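Local coordinates for protein Asp/Glu-specific dipeptidyl-peptidase (Flavobacterium psychrophilum, PDB 5JXF) that removes dipeptides from the N-terminus of oligopeptides as a serine peptidase of family S46, with strict specificity for Asp or Glu at the P1 position, at residues 227-232 with 678-683. Numbering follows the deposited sequence.
With ARG (arginine), chain E; ASP (aspartic acid), chain F.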
loop_
_atom_site.group_PDB
_atom_site.type_symbol
_atom_site.label_atom_id
_atom_site.label_comp_id
_atom_site.label_asym_id
_atom_site.label_seq_id
_atom_site.Cartn_x
_atom_site.Cartn_y
_atom_site.Cartn_z
ATOM N N ASP A 227 2.326 8.660 5.465
ATOM C CA ASP A 227 0.993 9.084 5.046
ATOM C C ASP A 227 0.903 10.470 4.360
ATOM O O ASP A 227 -0.173 10.870 3.917
ATOM C CB ASP A 227 0.061 9.077 6.259
ATOM C CG ASP A 227 -0.404 7.663 6.624
ATOM O OD1 ASP A 227 0.178 6.718 6.074
ATOM O OD2 ASP A 227 -1.328 7.507 7.456
ATOM N N ASN A 228 2.001 11.208 4.300
ATOM C CA ASN A 228 1.987 12.510 3.608
ATOM C C ASN A 228 1.610 12.337 2.138
ATOM O O ASN A 228 2.090 11.412 1.479
ATOM C CB ASN A 228 3.344 13.185 3.717
ATOM C CG ASN A 228 3.288 14.687 3.378
ATOM O OD1 ASN A 228 2.246 15.344 3.524
ATOM N ND2 ASN A 228 4.404 15.218 2.916
ATOM N N TRP A 229 0.738 13.217 1.642
ATOM C CA TRP A 229 0.185 13.139 0.274
ATOM C C TRP A 229 -0.617 11.854 0.002
ATOM O O TRP A 229 -0.807 11.494 -1.145
ATOM C CB TRP A 229 1.278 13.249 -0.798
ATOM C CG TRP A 229 2.157 14.436 -0.665
ATOM C CD1 TRP A 229 3.409 14.468 -0.131
ATOM C CD2 TRP A 229 1.862 15.771 -1.081
ATOM N NE1 TRP A 229 3.916 15.741 -0.185
ATOM C CE2 TRP A 229 2.989 16.561 -0.769
ATOM C CE3 TRP A 229 0.759 16.374 -1.694
ATOM C CZ2 TRP A 229 3.035 17.941 -1.028
ATOM C CZ3 TRP A 229 0.811 17.750 -1.965
ATOM C CH2 TRP A 229 1.945 18.512 -1.634
ATOM N N VAL A 230 -1.100 11.186 1.041
ATOM C CA VAL A 230 -1.755 9.885 0.868
ATOM C C VAL A 230 -3.189 9.858 1.409
ATOM O O VAL A 230 -3.453 10.345 2.504
ATOM C CB VAL A 230 -0.950 8.764 1.564
ATOM C CG1 VAL A 230 -1.808 7.520 1.734
ATOM C CG2 VAL A 230 0.328 8.429 0.777
ATOM N N TRP A 231 -4.112 9.346 0.601
ATOM C CA TRP A 231 -5.446 8.967 1.043
ATOM C C TRP A 231 -5.559 7.416 0.989
ATOM O O TRP A 231 -5.002 6.796 0.083
ATOM C CB TRP A 231 -6.513 9.590 0.150
ATOM C CG TRP A 231 -7.906 9.239 0.573
ATOM C CD1 TRP A 231 -8.739 8.323 -0.003
ATOM C CD2 TRP A 231 -8.624 9.807 1.667
ATOM N NE1 TRP A 231 -9.934 8.282 0.674
ATOM C CE2 TRP A 231 -9.887 9.181 1.706
ATOM C CE3 TRP A 231 -8.324 10.788 2.616
ATOM C CZ2 TRP A 231 -10.836 9.487 2.670
ATOM C CZ3 TRP A 231 -9.267 11.085 3.572
ATOM C CH2 TRP A 231 -10.511 10.443 3.590
ATOM N N PRO A 232 -6.264 6.784 1.944
ATOM C CA PRO A 232 -6.929 7.244 3.170
ATOM C C PRO A 232 -5.966 7.877 4.173
ATOM O O PRO A 232 -4.792 7.507 4.269
ATOM C CB PRO A 232 -7.539 5.966 3.738
ATOM C CG PRO A 232 -7.734 5.086 2.537
ATOM C CD PRO A 232 -6.556 5.359 1.674
ATOM N N PHE A 678 -5.932 20.363 4.117
ATOM C CA PHE A 678 -4.543 20.190 4.532
ATOM C C PHE A 678 -3.640 19.368 3.625
ATOM O O PHE A 678 -2.431 19.343 3.847
ATOM C CB PHE A 678 -4.492 19.623 5.952
ATOM C CG PHE A 678 -4.789 18.140 6.058
ATOM C CD1 PHE A 678 -6.101 17.677 6.109
ATOM C CD2 PHE A 678 -3.753 17.217 6.190
ATOM C CE1 PHE A 678 -6.379 16.310 6.263
ATOM C CE2 PHE A 678 -4.015 15.834 6.335
ATOM C CZ PHE A 678 -5.327 15.383 6.374
ATOM N N ASP A 679 -4.181 18.747 2.580
ATOM C CA ASP A 679 -3.325 18.004 1.675
ATOM C C ASP A 679 -4.013 17.696 0.364
ATOM O O ASP A 679 -5.163 18.074 0.163
ATOM C CB ASP A 679 -2.880 16.680 2.325
ATOM C CG ASP A 679 -1.447 16.308 1.971
ATOM O OD1 ASP A 679 -0.888 16.904 1.027
ATOM O OD2 ASP A 679 -0.876 15.416 2.633
ATOM N N ARG A 680 -3.300 16.986 -0.511
ATOM C CA ARG A 680 -3.871 16.389 -1.716
ATOM C C ARG A 680 -3.555 14.908 -1.714
ATOM O O ARG A 680 -2.583 14.490 -1.088
ATOM C CB ARG A 680 -3.298 17.011 -2.984
ATOM C CG ARG A 680 -3.805 18.413 -3.324
ATOM C CD ARG A 680 -2.974 18.954 -4.437
ATOM N NE ARG A 680 -1.786 19.608 -3.906
ATOM C CZ ARG A 680 -0.747 19.982 -4.642
ATOM N NH1 ARG A 680 -0.741 19.719 -5.939
ATOM N NH2 ARG A 680 0.286 20.603 -4.077
ATOM N N VAL A 681 -4.340 14.123 -2.437
ATOM C CA VAL A 681 -4.089 12.680 -2.507
ATOM C C VAL A 681 -2.944 12.376 -3.477
ATOM O O VAL A 681 -2.639 13.178 -4.373
ATOM C CB VAL A 681 -5.356 11.892 -2.929
ATOM C CG1 VAL A 681 -6.519 12.281 -2.058
ATOM C CG2 VAL A 681 -5.697 12.131 -4.388
ATOM N N TRP A 682 -2.332 11.200 -3.307
ATOM C CA TRP A 682 -1.124 10.818 -4.059
ATOM C C TRP A 682 -1.264 10.994 -5.557
ATOM O O TRP A 682 -0.401 11.571 -6.214
ATOM C CB TRP A 682 -0.743 9.368 -3.756
ATOM C CG TRP A 682 0.550 8.948 -4.365
ATOM C CD1 TRP A 682 0.747 7.936 -5.269
ATOM C CD2 TRP A 682 1.839 9.524 -4.119
ATOM N NE1 TRP A 682 2.076 7.856 -5.600
ATOM C CE2 TRP A 682 2.771 8.814 -4.908
ATOM C CE3 TRP A 682 2.296 10.569 -3.302
ATOM C CZ2 TRP A 682 4.137 9.116 -4.908
ATOM C CZ3 TRP A 682 3.656 10.871 -3.309
ATOM C CH2 TRP A 682 4.558 10.144 -4.100
ATOM N N GLU A 683 -2.378 10.514 -6.082
ATOM C CA GLU A 683 -2.633 10.536 -7.509
ATOM C C GLU A 683 -2.734 11.932 -8.108
ATOM O O GLU A 683 -2.600 12.096 -9.317
ATOM C CB GLU A 683 -3.916 9.755 -7.800
ATOM C CG GLU A 683 -3.761 8.226 -7.602
ATOM C CD GLU A 683 -3.641 7.816 -6.138
ATOM O OE1 GLU A 683 -4.113 8.574 -5.250
ATOM O OE2 GLU A 683 -3.076 6.735 -5.877
HETATM N N ARG E . 1.540 17.533 2.512
HETATM C CA ARG E . 1.126 18.713 3.259
HETATM C C ARG E . 1.208 19.929 2.330
HETATM O O ARG E . 2.263 20.208 1.769
HETATM C CB ARG E . 1.998 18.903 4.506
HETATM C CG ARG E . 1.862 17.787 5.553
HETATM C CD ARG E . 2.827 17.987 6.724
HETATM N NE ARG E . 4.217 18.026 6.279
HETATM C CZ ARG E . 5.016 16.958 6.211
HETATM N NH1 ARG E . 4.567 15.756 6.572
HETATM N NH2 ARG E . 6.273 17.088 5.788
HETATM N N ASP F . 0.091 20.627 2.142
HETATM C CA ASP F . 0.029 21.752 1.202
HETATM C C ASP F . 0.241 23.116 1.833
HETATM O O ASP F . -0.472 24.074 1.520
HETATM C CB ASP F . -1.312 21.739 0.446
HETATM C CG ASP F . -1.293 20.839 -0.784
HETATM O OD1 ASP F . -0.198 20.559 -1.299
HETATM O OD2 ASP F . -2.378 20.424 -1.250
#
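Asn-228 and Asp-679, one from each segment, grip the same amine: the N-terminal nitrogen of the bound Arg-Asp dipeptide. It donates to Asp-679 OD1 at 2.9 Å and to Asn-228 OD1 over a shorter distance whose exact length is doubtful. The same nitrogen sits 3.7 Å above the centre of the Trp-229 indole, a setting that would suit a positive charge. Gripping the terminus in this way is consistent with an exopeptidase that releases two residues at a time. Asp-679 OD1 lies over the same indole face, nearer the rim, with carboxylate and ring planes 55° apart. The other carboxylate oxygen, OD2, whose position is less certain, appears to accept a bond from the backbone N of Trp-229 and pairs with Arg-233; Asn-343 O holds the indole NE1. At the far rim of that indole, the edge abuts the guanidinium face of Arg-680, CZ3 lying 3.6 Å from NH2. A bend at chi3 (-87°) turns this guanidinium so that NE bonds to OD2 and NH2 to OD1 of the ligand aspartate, each at 2.8 Å, consistent with the part Arg-680 is thought to play in recognising an acidic P1 residue. Beyond the pocket, Trp-231 CB packs on Val-681 CG1 at 3.5 Å. The type II turn 227-230 meets the end of strand 673-680; Trp-229 and Trp-682 touch helix 328-357, while Trp-231 and Val-681 touch strand 698-702.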